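PDB 3EKI: high affinity transport system protein p37 from Mycoplasma hyorhinis, which is part of a high-affinity transport system and binds thiamine diphosphate, which it probably delivers for uptake. Local coordinates for residues F122-S127 / P342-V347; A144-T149 / Q211-R216; S127-E132 / K252-S257. All coordinates share one frame; numbering follows the deposited sequence.

Interaction 1: residues F122-S127 / P342-V347. With TPP (thiamine diphosphate), chain B.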
loop_
_atom_site.group_PDB
_atom_site.type_symbol
_atom_site.label_atom_id
_atom_site.label_comp_id
_atom_site.label_asym_id
_atom_site.label_seq_id
_atom_site.Cartn_x
_atom_site.Cartn_y
_atom_site.Cartn_z
ATOM N N PHE A 122 14.002 13.585 -2.367
ATOM C CA PHE A 122 12.754 12.991 -2.820
ATOM C C PHE A 122 12.544 11.647 -2.143
ATOM O O PHE A 122 13.476 10.938 -1.787
ATOM C CB PHE A 122 12.807 12.805 -4.330
ATOM C CG PHE A 122 11.709 12.069 -5.047
ATOM C CD1 PHE A 122 10.628 12.755 -5.556
ATOM C CD2 PHE A 122 11.796 10.693 -5.210
ATOM C CE1 PHE A 122 9.620 12.070 -6.224
ATOM C CE2 PHE A 122 10.793 9.993 -5.863
ATOM C CZ PHE A 122 9.736 10.719 -6.371
ATOM N N GLY A 123 11.266 11.306 -2.011
ATOM C CA GLY A 123 10.965 9.905 -1.664
ATOM C C GLY A 123 9.526 9.580 -1.978
ATOM O O GLY A 123 8.746 10.441 -2.379
ATOM N N ILE A 124 9.140 8.306 -1.849
ATOM C CA ILE A 124 7.790 7.864 -2.185
ATOM C C ILE A 124 7.100 7.340 -0.920
ATOM O O ILE A 124 7.722 6.523 -0.234
ATOM C CB ILE A 124 7.839 6.812 -3.297
ATOM C CG1 ILE A 124 8.529 7.356 -4.548
ATOM C CG2 ILE A 124 6.441 6.301 -3.582
ATOM C CD1 ILE A 124 8.824 6.337 -5.629
ATOM N N ASN A 125 5.920 7.884 -0.649
ATOM C CA ASN A 125 5.228 7.709 0.611
ATOM C C ASN A 125 3.804 7.215 0.399
ATOM O O ASN A 125 3.183 7.528 -0.596
ATOM C CB ASN A 125 5.146 9.023 1.413
ATOM C CG ASN A 125 5.062 8.809 2.905
ATOM O OD1 ASN A 125 6.078 8.677 3.585
ATOM N ND2 ASN A 125 3.871 8.762 3.503
ATOM N N ALA A 126 3.330 6.485 1.411
ATOM C CA ALA A 126 1.916 6.094 1.360
ATOM C C ALA A 126 1.051 7.344 1.273
ATOM O O ALA A 126 1.334 8.328 1.971
ATOM C CB ALA A 126 1.591 5.262 2.584
ATOM N N SER A 127 0.020 7.308 0.435
ATOM C CA SER A 127 -0.796 8.484 0.209
ATOM C C SER A 127 -1.544 8.989 1.434
ATOM O O SER A 127 -1.591 10.183 1.752
ATOM C CB SER A 127 -1.792 8.189 -0.924
ATOM O OG SER A 127 -2.775 7.235 -0.523
ATOM N N PRO A 342 -5.513 6.375 -3.059
ATOM C CA PRO A 342 -4.445 6.278 -4.064
ATOM C C PRO A 342 -3.229 5.474 -3.632
ATOM O O PRO A 342 -2.936 5.376 -2.456
ATOM C CB PRO A 342 -4.020 7.747 -4.235
ATOM C CG PRO A 342 -5.258 8.513 -3.836
ATOM C CD PRO A 342 -5.737 7.756 -2.596
ATOM N N TYR A 343 -2.541 4.904 -4.623
ATOM C CA TYR A 343 -1.268 4.254 -4.338
ATOM C C TYR A 343 -0.249 5.318 -3.928
ATOM O O TYR A 343 -0.601 6.488 -3.767
ATOM C CB TYR A 343 -0.779 3.419 -5.526
ATOM C CG TYR A 343 -0.269 2.054 -5.158
ATOM C CD1 TYR A 343 1.024 1.634 -5.368
ATOM C CD2 TYR A 343 -1.122 1.127 -4.548
ATOM C CE1 TYR A 343 1.461 0.367 -5.008
ATOM C CE2 TYR A 343 -0.701 -0.130 -4.197
ATOM C CZ TYR A 343 0.595 -0.524 -4.425
ATOM O OH TYR A 343 1.019 -1.792 -4.064
ATOM N N ASP A 344 1.003 4.930 -3.735
ATOM C CA ASP A 344 1.988 5.809 -3.108
ATOM C C ASP A 344 2.308 7.022 -3.990
ATOM O O ASP A 344 2.167 6.987 -5.204
ATOM C CB ASP A 344 3.237 5.016 -2.789
ATOM C CG ASP A 344 3.107 4.033 -1.644
ATOM O OD1 ASP A 344 1.950 3.776 -1.230
ATOM O OD2 ASP A 344 4.160 3.534 -1.175
ATOM N N VAL A 345 2.725 8.064 -3.298
ATOM C CA VAL A 345 3.006 9.361 -3.913
ATOM C C VAL A 345 4.452 9.766 -3.693
ATOM O O VAL A 345 5.014 9.691 -2.609
ATOM C CB VAL A 345 2.071 10.426 -3.315
ATOM C CG1 VAL A 345 2.477 11.824 -3.744
ATOM C CG2 VAL A 345 0.622 10.127 -3.712
ATOM N N GLY A 346 5.079 10.229 -4.759
ATOM C CA GLY A 346 6.435 10.765 -4.710
ATOM C C GLY A 346 6.381 12.262 -4.420
ATOM O O GLY A 346 5.644 13.024 -5.034
ATOM N N VAL A 347 7.192 12.620 -3.441
ATOM C CA VAL A 347 7.202 13.948 -2.878
ATOM C C VAL A 347 8.611 14.497 -2.808
ATOM O O VAL A 347 9.561 13.803 -2.459
ATOM C CB VAL A 347 6.503 13.883 -1.504
ATOM C CG1 VAL A 347 7.195 12.927 -0.549
ATOM C CG2 VAL A 347 6.429 15.285 -0.936
HETATM N "N1'" TPP B . 3.173 -5.409 -4.051
HETATM C "C2'" TPP B . 4.447 -5.800 -3.801
HETATM C CM2 TPP B . 5.208 -6.566 -4.888
HETATM N "N3'" TPP B . 5.036 -5.513 -2.627
HETATM C "C4'" TPP B . 4.376 -4.739 -1.724
HETATM N "N4'" TPP B . 5.013 -4.393 -0.602
HETATM C "C5'" TPP B . 3.040 -4.373 -1.936
HETATM C "C6'" TPP B . 2.462 -4.745 -3.144
HETATM C "C7'" TPP B . 2.173 -3.581 -0.946
HETATM N N3 TPP B . 2.231 -2.113 -1.066
HETATM C C2 TPP B . 3.294 -1.422 -1.477
HETATM S S1 TPP B . 2.906 0.283 -1.493
HETATM C C5 TPP B . 1.290 -0.009 -0.898
HETATM C C4 TPP B . 1.179 -1.360 -0.627
HETATM C CM4 TPP B . -0.180 -2.013 -0.298
HETATM C C6 TPP B . 0.280 1.093 -0.558
HETATM C C7 TPP B . 0.649 1.769 0.765
HETATM O O7 TPP B . 0.543 0.802 1.831
HETATM P PA TPP B . 1.296 0.900 3.227
HETATM O O1A TPP B . 1.198 -0.416 3.905
HETATM O O2A TPP B . 2.697 1.408 3.033
HETATM O O3A TPP B . 0.612 2.055 4.056
HETATM P PB TPP B . -0.668 1.916 5.016
HETATM O O1B TPP B . -1.863 1.491 4.219
HETATM O O2B TPP B . -0.839 3.370 5.612
HETATM O O3B TPP B . -0.325 0.954 6.232
HETATM O O HOH W 1 -0.602 4.800 -0.757
#

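Interaction 2: residues A144-T149 / Q211-R216. With TPP (thiamine diphosphate), chain B.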
loop_
_atom_site.group_PDB
_atom_site.type_symbol
_atom_site.label_atom_id
_atom_site.label_comp_id
_atom_site.label_asym_id
_atom_site.label_seq_id
_atom_site.Cartn_x
_atom_site.Cartn_y
_atom_site.Cartn_z
ATOM N N ALA A 144 4.441 15.196 -6.247
ATOM C CA ALA A 144 4.628 15.306 -7.687
ATOM C C ALA A 144 4.358 14.061 -8.560
ATOM O O ALA A 144 4.033 14.187 -9.713
ATOM C CB ALA A 144 6.021 15.757 -7.954
ATOM N N LEU A 145 4.586 12.893 -7.980
ATOM C CA LEU A 145 4.493 11.641 -8.710
ATOM C C LEU A 145 3.395 10.784 -8.102
ATOM O O LEU A 145 3.365 10.659 -6.871
ATOM C CB LEU A 145 5.847 10.936 -8.593
ATOM C CG LEU A 145 6.042 9.564 -9.245
ATOM C CD1 LEU A 145 6.340 9.725 -10.730
ATOM C CD2 LEU A 145 7.157 8.740 -8.623
ATOM N N GLU A 146 2.528 10.208 -8.922
ATOM C CA GLU A 146 1.574 9.231 -8.418
ATOM C C GLU A 146 1.990 7.859 -8.941
ATOM O O GLU A 146 2.089 7.724 -10.160
ATOM C CB GLU A 146 0.153 9.549 -8.892
ATOM C CG GLU A 146 -0.878 8.588 -8.314
ATOM C CD GLU A 146 -2.317 8.944 -8.612
ATOM O OE1 GLU A 146 -2.593 9.923 -9.337
ATOM O OE2 GLU A 146 -3.199 8.206 -8.113
ATOM N N THR A 147 2.221 6.884 -8.071
ATOM C CA THR A 147 2.468 5.523 -8.571
ATOM C C THR A 147 1.138 4.831 -8.885
ATOM O O THR A 147 0.091 5.236 -8.385
ATOM C CB THR A 147 3.298 4.694 -7.580
ATOM O OG1 THR A 147 2.476 4.412 -6.438
ATOM C CG2 THR A 147 4.528 5.420 -7.064
ATOM N N THR A 148 1.191 3.808 -9.715
ATOM C CA THR A 148 0.057 2.932 -10.017
ATOM C C THR A 148 0.541 1.496 -9.875
ATOM O O THR A 148 1.735 1.197 -9.913
ATOM C CB THR A 148 -0.558 3.157 -11.404
ATOM O OG1 THR A 148 0.423 2.809 -12.411
ATOM C CG2 THR A 148 -0.959 4.601 -11.643
ATOM N N THR A 149 -0.386 0.562 -9.675
ATOM C CA THR A 149 -0.013 -0.848 -9.503
ATOM C C THR A 149 -0.829 -1.716 -10.449
ATOM O O THR A 149 -1.947 -1.326 -10.797
ATOM C CB THR A 149 -0.208 -1.205 -8.014
ATOM O OG1 THR A 149 0.380 -2.471 -7.707
ATOM C CG2 THR A 149 -1.677 -1.311 -7.625
ATOM N N GLN A 211 -3.871 -0.736 -15.104
ATOM C CA GLN A 211 -3.254 -0.117 -13.944
ATOM C C GLN A 211 -4.318 0.431 -12.998
ATOM O O GLN A 211 -5.237 1.128 -13.414
ATOM C CB GLN A 211 -2.315 1.016 -14.350
ATOM C CG GLN A 211 -1.072 0.495 -15.078
ATOM C CD GLN A 211 -0.200 -0.344 -14.184
ATOM O OE1 GLN A 211 0.325 0.136 -13.172
ATOM N NE2 GLN A 211 -0.026 -1.621 -14.515
ATOM N N ALA A 212 -4.138 0.099 -11.735
ATOM C CA ALA A 212 -4.962 0.632 -10.674
ATOM C C ALA A 212 -4.228 1.789 -9.991
ATOM O O ALA A 212 -3.128 1.621 -9.477
ATOM C CB ALA A 212 -5.294 -0.462 -9.687
ATOM N N ASN A 213 -4.879 2.942 -9.997
ATOM C CA ASN A 213 -4.437 4.121 -9.281
ATOM C C ASN A 213 -5.039 4.196 -7.879
ATOM O O ASN A 213 -5.401 5.248 -7.366
ATOM C CB ASN A 213 -4.770 5.359 -10.103
ATOM C CG ASN A 213 -6.261 5.542 -10.286
ATOM O OD1 ASN A 213 -7.031 4.582 -10.159
ATOM N ND2 ASN A 213 -6.602 6.774 -10.594
ATOM N N PHE A 214 -5.104 3.000 -7.278
ATOM C CA PHE A 214 -5.677 2.886 -5.946
ATOM C C PHE A 214 -5.293 1.558 -5.304
ATOM O O PHE A 214 -4.835 0.632 -5.988
ATOM C CB PHE A 214 -7.198 2.985 -6.052
ATOM C CG PHE A 214 -7.810 1.798 -6.793
ATOM C CD1 PHE A 214 -8.291 0.650 -6.177
ATOM C CD2 PHE A 214 -7.895 1.839 -8.176
ATOM C CE1 PHE A 214 -8.778 -0.419 -6.902
ATOM C CE2 PHE A 214 -8.395 0.797 -8.915
ATOM C CZ PHE A 214 -8.846 -0.326 -8.277
ATOM N N TYR A 215 -5.570 1.399 -4.021
ATOM C CA TYR A 215 -5.557 0.114 -3.338
ATOM C C TYR A 215 -6.626 0.221 -2.244
ATOM O O TYR A 215 -7.201 1.283 -1.973
ATOM C CB TYR A 215 -4.203 -0.315 -2.787
ATOM C CG TYR A 215 -3.750 0.427 -1.550
ATOM C CD1 TYR A 215 -3.626 1.816 -1.542
ATOM C CD2 TYR A 215 -3.437 -0.240 -0.382
ATOM C CE1 TYR A 215 -3.208 2.501 -0.421
ATOM C CE2 TYR A 215 -3.032 0.420 0.751
ATOM C CZ TYR A 215 -2.914 1.791 0.732
ATOM O OH TYR A 215 -2.518 2.444 1.868
ATOM N N ARG A 216 -6.894 -0.913 -1.624
ATOM C CA ARG A 216 -7.857 -1.013 -0.540
ATOM C C ARG A 216 -7.289 -1.806 0.631
ATOM O O ARG A 216 -6.277 -2.502 0.518
ATOM C CB ARG A 216 -9.127 -1.747 -0.988
ATOM C CG ARG A 216 -9.792 -1.202 -2.231
ATOM C CD ARG A 216 -10.981 -2.107 -2.576
ATOM N NE ARG A 216 -11.436 -1.778 -3.907
ATOM C CZ ARG A 216 -12.351 -0.901 -4.268
ATOM N NH1 ARG A 216 -12.989 -0.186 -3.341
ATOM N NH2 ARG A 216 -12.607 -0.763 -5.566
HETATM N "N1'" TPP B . 3.173 -5.409 -4.051
HETATM C "C2'" TPP B . 4.447 -5.800 -3.801
HETATM C CM2 TPP B . 5.208 -6.566 -4.888
HETATM N "N3'" TPP B . 5.036 -5.513 -2.627
HETATM C "C4'" TPP B . 4.376 -4.739 -1.724
HETATM N "N4'" TPP B . 5.013 -4.393 -0.602
HETATM C "C5'" TPP B . 3.040 -4.373 -1.936
HETATM C "C6'" TPP B . 2.462 -4.745 -3.144
HETATM C "C7'" TPP B . 2.173 -3.581 -0.946
HETATM N N3 TPP B . 2.231 -2.113 -1.066
HETATM C C2 TPP B . 3.294 -1.422 -1.477
HETATM S S1 TPP B . 2.906 0.283 -1.493
HETATM C C5 TPP B . 1.290 -0.009 -0.898
HETATM C C4 TPP B . 1.179 -1.360 -0.627
HETATM C CM4 TPP B . -0.180 -2.013 -0.298
HETATM C C6 TPP B . 0.280 1.093 -0.558
HETATM C C7 TPP B . 0.649 1.769 0.765
HETATM O O7 TPP B . 0.543 0.802 1.831
HETATM P PA TPP B . 1.296 0.900 3.227
HETATM O O1A TPP B . 1.198 -0.416 3.905
HETATM O O2A TPP B . 2.697 1.408 3.033
HETATM O O3A TPP B . 0.612 2.055 4.056
HETATM P PB TPP B . -0.668 1.916 5.016
HETATM O O1B TPP B . -1.863 1.491 4.219
HETATM O O2B TPP B . -0.839 3.370 5.612
HETATM O O3B TPP B . -0.325 0.954 6.232
HETATM O O HOH W 2 -4.991 9.535 -10.763
#

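Interaction 3: residues S127-E132 / K252-S257. Unlike the reference sequence in segment 252-257: Ser256 (reference Phe). With TPP (thiamine diphosphate), chain B.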
loop_
_atom_site.group_PDB
_atom_site.type_symbol
_atom_site.label_atom_id
_atom_site.label_comp_id
_atom_site.label_asym_id
_atom_site.label_seq_id
_atom_site.Cartn_x
_atom_site.Cartn_y
_atom_site.Cartn_z
ATOM N N SER A 127 0.020 7.308 0.435
ATOM C CA SER A 127 -0.796 8.484 0.209
ATOM C C SER A 127 -1.544 8.989 1.434
ATOM O O SER A 127 -1.591 10.183 1.752
ATOM C CB SER A 127 -1.792 8.189 -0.924
ATOM O OG SER A 127 -2.775 7.235 -0.523
ATOM N N GLY A 128 -2.176 8.082 2.196
ATOM C CA GLY A 128 -2.955 8.560 3.337
ATOM C C GLY A 128 -2.097 9.258 4.356
ATOM O O GLY A 128 -2.391 10.345 4.852
ATOM N N LYS A 129 -0.975 8.633 4.705
ATOM C CA LYS A 129 -0.054 9.207 5.679
ATOM C C LYS A 129 0.445 10.577 5.211
ATOM O O LYS A 129 0.634 11.511 5.976
ATOM C CB LYS A 129 1.129 8.279 5.893
ATOM C CG LYS A 129 0.774 7.026 6.682
ATOM C CD LYS A 129 1.873 5.988 6.607
ATOM C CE LYS A 129 1.636 4.907 7.668
ATOM N NZ LYS A 129 1.774 3.563 7.058
ATOM N N LEU A 130 0.664 10.680 3.905
ATOM C CA LEU A 130 1.123 11.983 3.391
ATOM C C LEU A 130 0.032 13.032 3.492
ATOM O O LEU A 130 0.274 14.186 3.876
ATOM C CB LEU A 130 1.573 11.802 1.948
ATOM C CG LEU A 130 1.910 13.073 1.174
ATOM C CD1 LEU A 130 3.108 13.785 1.788
ATOM C CD2 LEU A 130 2.171 12.692 -0.276
ATOM N N VAL A 131 -1.198 12.666 3.147
ATOM C CA VAL A 131 -2.309 13.600 3.245
ATOM C C VAL A 131 -2.427 14.084 4.683
ATOM O O VAL A 131 -2.547 15.283 4.936
ATOM C CB VAL A 131 -3.630 12.954 2.761
ATOM C CG1 VAL A 131 -4.849 13.780 3.160
ATOM C CG2 VAL A 131 -3.591 12.748 1.246
ATOM N N GLU A 132 -2.369 13.173 5.652
ATOM C CA GLU A 132 -2.507 13.564 7.062
ATOM C C GLU A 132 -1.332 14.451 7.480
ATOM O O GLU A 132 -1.456 15.387 8.278
ATOM C CB GLU A 132 -2.599 12.338 7.944
ATOM C CG GLU A 132 -3.767 11.394 7.743
ATOM C CD GLU A 132 -5.117 11.946 8.153
ATOM O OE1 GLU A 132 -5.124 12.981 8.852
ATOM O OE2 GLU A 132 -6.160 11.351 7.789
ATOM N N LYS A 252 -0.831 -0.449 13.068
ATOM C CA LYS A 252 -0.723 0.768 13.868
ATOM C C LYS A 252 -1.847 1.729 13.547
ATOM O O LYS A 252 -2.398 1.761 12.442
ATOM C CB LYS A 252 0.619 1.452 13.570
ATOM C CG LYS A 252 1.834 0.639 13.978
ATOM C CD LYS A 252 3.072 1.532 14.076
ATOM C CE LYS A 252 4.318 0.710 14.383
ATOM N NZ LYS A 252 5.408 0.959 13.400
ATOM N N ASP A 253 -2.187 2.603 14.492
ATOM C CA ASP A 253 -3.332 3.459 14.259
ATOM C C ASP A 253 -3.089 4.527 13.196
ATOM O O ASP A 253 -4.044 5.197 12.821
ATOM C CB ASP A 253 -3.793 4.109 15.562
ATOM C CG ASP A 253 -2.774 5.016 16.215
ATOM O OD1 ASP A 253 -1.950 5.627 15.504
ATOM O OD2 ASP A 253 -2.829 5.109 17.468
ATOM N N ASN A 254 -1.855 4.667 12.711
ATOM C CA ASN A 254 -1.630 5.603 11.614
ATOM C C ASN A 254 -1.625 4.924 10.255
ATOM O O ASN A 254 -1.308 5.561 9.239
ATOM C CB ASN A 254 -0.301 6.354 11.794
ATOM C CG ASN A 254 0.904 5.452 11.842
ATOM O OD1 ASN A 254 0.883 4.268 11.543
ATOM N ND2 ASN A 254 2.054 6.001 12.228
ATOM N N SER A 255 -1.968 3.620 10.233
ATOM C CA SER A 255 -2.065 2.900 8.981
ATOM C C SER A 255 -3.396 3.135 8.268
ATOM O O SER A 255 -4.466 3.051 8.881
ATOM C CB SER A 255 -1.895 1.391 9.196
ATOM O OG SER A 255 -2.095 0.708 7.962
ATOM N N SER A 256 -3.396 3.403 6.966
ATOM C CA SER A 256 -4.657 3.450 6.232
ATOM C C SER A 256 -5.211 2.034 6.052
ATOM O O SER A 256 -6.345 1.754 6.490
ATOM C CB SER A 256 -4.523 4.127 4.870
ATOM O OG SER A 256 -3.991 5.433 4.978
ATOM N N SER A 257 -4.465 1.149 5.420
ATOM C CA SER A 257 -4.965 -0.159 5.016
ATOM C C SER A 257 -4.949 -1.202 6.130
ATOM O O SER A 257 -5.468 -2.312 5.877
ATOM C CB SER A 257 -4.191 -0.718 3.824
ATOM O OG SER A 257 -2.842 -0.975 4.127
HETATM N "N1'" TPP B . 3.173 -5.409 -4.051
HETATM C "C2'" TPP B . 4.447 -5.800 -3.801
HETATM C CM2 TPP B . 5.208 -6.566 -4.888
HETATM N "N3'" TPP B . 5.036 -5.513 -2.627
HETATM C "C4'" TPP B . 4.376 -4.739 -1.724
HETATM N "N4'" TPP B . 5.013 -4.393 -0.602
HETATM C "C5'" TPP B . 3.040 -4.373 -1.936
HETATM C "C6'" TPP B . 2.462 -4.745 -3.144
HETATM C "C7'" TPP B . 2.173 -3.581 -0.946
HETATM N N3 TPP B . 2.231 -2.113 -1.066
HETATM C C2 TPP B . 3.294 -1.422 -1.477
HETATM S S1 TPP B . 2.906 0.283 -1.493
HETATM C C5 TPP B . 1.290 -0.009 -0.898
HETATM C C4 TPP B . 1.179 -1.360 -0.627
HETATM C CM4 TPP B . -0.180 -2.013 -0.298
HETATM C C6 TPP B . 0.280 1.093 -0.558
HETATM C C7 TPP B . 0.649 1.769 0.765
HETATM O O7 TPP B . 0.543 0.802 1.831
HETATM P PA TPP B . 1.296 0.900 3.227
HETATM O O1A TPP B . 1.198 -0.416 3.905
HETATM O O2A TPP B . 2.697 1.408 3.033
HETATM O O3A TPP B . 0.612 2.055 4.056
HETATM P PB TPP B . -0.668 1.916 5.016
HETATM O O1B TPP B . -1.863 1.491 4.219
HETATM O O2B TPP B . -0.839 3.370 5.612
HETATM O O3B TPP B . -0.325 0.954 6.232
HETATM O O HOH W 3 -1.423 5.539 4.304
HETATM O O HOH W 4 1.760 2.432 9.777
#

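Interaction 1: residues F122-S127 / P342-V347
Asp344 meets Ile124 and Asn125 with the root of its side chain and thiamine diphosphate with its tip. Asp344 CB lies 3.5 Å from Ile124 CG2, the two side chains crossing at about a right angle, and 3.3 Å from Asn125 O. CG swings away from its own carbonyl carbon (chi1 -72°), which carries the carboxylate past the strand end to the ligand. There Asp344 OD1 comes within 3.1 Å of TPP C7 and accepts from a water that also joins Ser127 N to Pro342 O; OD2 sits near S1 and is hydrogen-bonded to Tyr381. At the first turn of helix 127-136, the short side chain of Ser127 lets its hydroxyl donate to Pro342 O (Ser127 OG to Pro342 O, 2.7 Å). Behind Asp344, Gly123 with Val347 and Asn125 with Val345 form antiparallel hydrogen-bonded pairs. Between them, Gly346 has no side chain, which gives room for the Phe122 ring, whose CZ approaches Gly346 CA to 3.7 Å. Strand 345-349 pairs antiparallel with both strand 122-125 and strand 141-152. On one sheet face, Asn125 and Val347 pack on helix 106-115, while Val345 of that face and Ser127 reach Ile394 of helix 390-402.

Interaction 2: residues A144-T149 / Q211-R216
The carboxylate of Glu146 and the amide of Asn213 lie with planes 24° apart, their side chains crossing at a slant. Glu146 OE2 stands 3.8 Å from Asn213 CB, and a water links Glu146 OE1 to Asn213 ND2. Asn213 turns OD1 into the plane of the Phe214 ring, at its edge. A second amide, that of Gln211, receives Thr148 OG1 in its plane, on a lone pair of OE1 (2.8 Å). Bending at chi2 (-65°) brings this amide back across Thr148, while its NE2 is held by Asn150. Tyr215 presents one ring face to the ligand, whose C6 lies 3.5 Å above the ring plane toward the rim; at the ring's edge Tyr215 OH donates to O1B of the diphosphate (2.6 Å). Thr149 and Ala212 form an antiparallel hydrogen-bonded pair, with Thr149 N to Ala212 O at 2.9 Å and Ala212 N to Thr149 O at 2.8 Å. The branched threonine suits a strand, and Thr149 OG1 is hydrogen-bonded to Gly380 O. Directional polar bonds, more than greasy packing, therefore join these segments: the bridge and the Thr148 to Gln211 bond tie strand 211-212 to strand 141-152 shortly before the chain reaches Tyr215 at the ligand.

Interaction 3: residues S127-E132 / K252-S257
Lys129 stretches alongside the backbone of Asn254, its CE 3.4 Å from Asn254 O, and brings its ammonium group to the diphosphate of the ligand. The aliphatic chain is nearly straight until a twist at chi4 (132°) sets Lys129 NZ 3.0 Å from TPP O2B, to which it donates. A lysine suits this place because its methylenes can lie against a peptide while the charge reaches beyond it; NZ also gives a hydrogen to a water that in turn donates to Asn254 OD1, and Phe106 offers its ring to the same ammonium in a cation-pi contact. One residue earlier, Gly128 lies against Ser256, and having no side chain it allows Ser256 OG to approach Gly128 CA to 3.7 Å. Ser256, which departs from the reference sequence, where phenylalanine stands, shares a water with Lys129 N and O2B. The start of helix 127-136 and a type I turn leading into helix 256-269 are set around one anion, an arrangement consistent with the two-lobed periplasmic-binding-protein fold, in which ligands are held in the cleft between lobes. Ser255 is the N-cap of helix 256-269, its hydroxyl capping Lys258 N. Ser255 OG also donates to TPP O3B at the very short distance of 2.5 Å. The next two residues turn backbone donors to the phosphate, Ser256 N to TPP O2B at 2.9 Å (N-H...O angle 164°) and Ser257 N to O1B. Placed between its backbone N and carbonyl carbon (chi1 65°), Ser257 OG lies 2.7 Å from TPP O1B and adds a bond from the same residue to this oxygen, which Tyr215 OH also grips. At Ser255 and Ser257 a small hydroxyl residue fits, since it binds oxygen without holding the phosphate away from the helix end, whose dipole may favour the negative charge. Lys258 NZ contributes a further hydrogen bond to the ligand.

How the interactions relate
Interactions 1 and 3 are buried and interaction 2 only partly so; in interaction 1 nearly every touching residue is buried. Interactions 1 and 2 belong to one sheet: strand 345-349 pairs with 122-125 in interaction 1 and, on its other edge, with 141-152, where Ala144 and Leu145 face Gly346 in a classic beta bulge. Interaction 3 follows on from 122-125 through the shared Ser127, with Leu130 packing on Val345. Chemistry differs too: four backbone bonds plus one from Ser127 in interaction 1, two plus a hydroxyl-amide bond in interaction 2, and in interaction 3 no direct bond but waters and the shared diphosphate. All three touch the same thiamine diphosphate; Tyr215 also packs against Ser257.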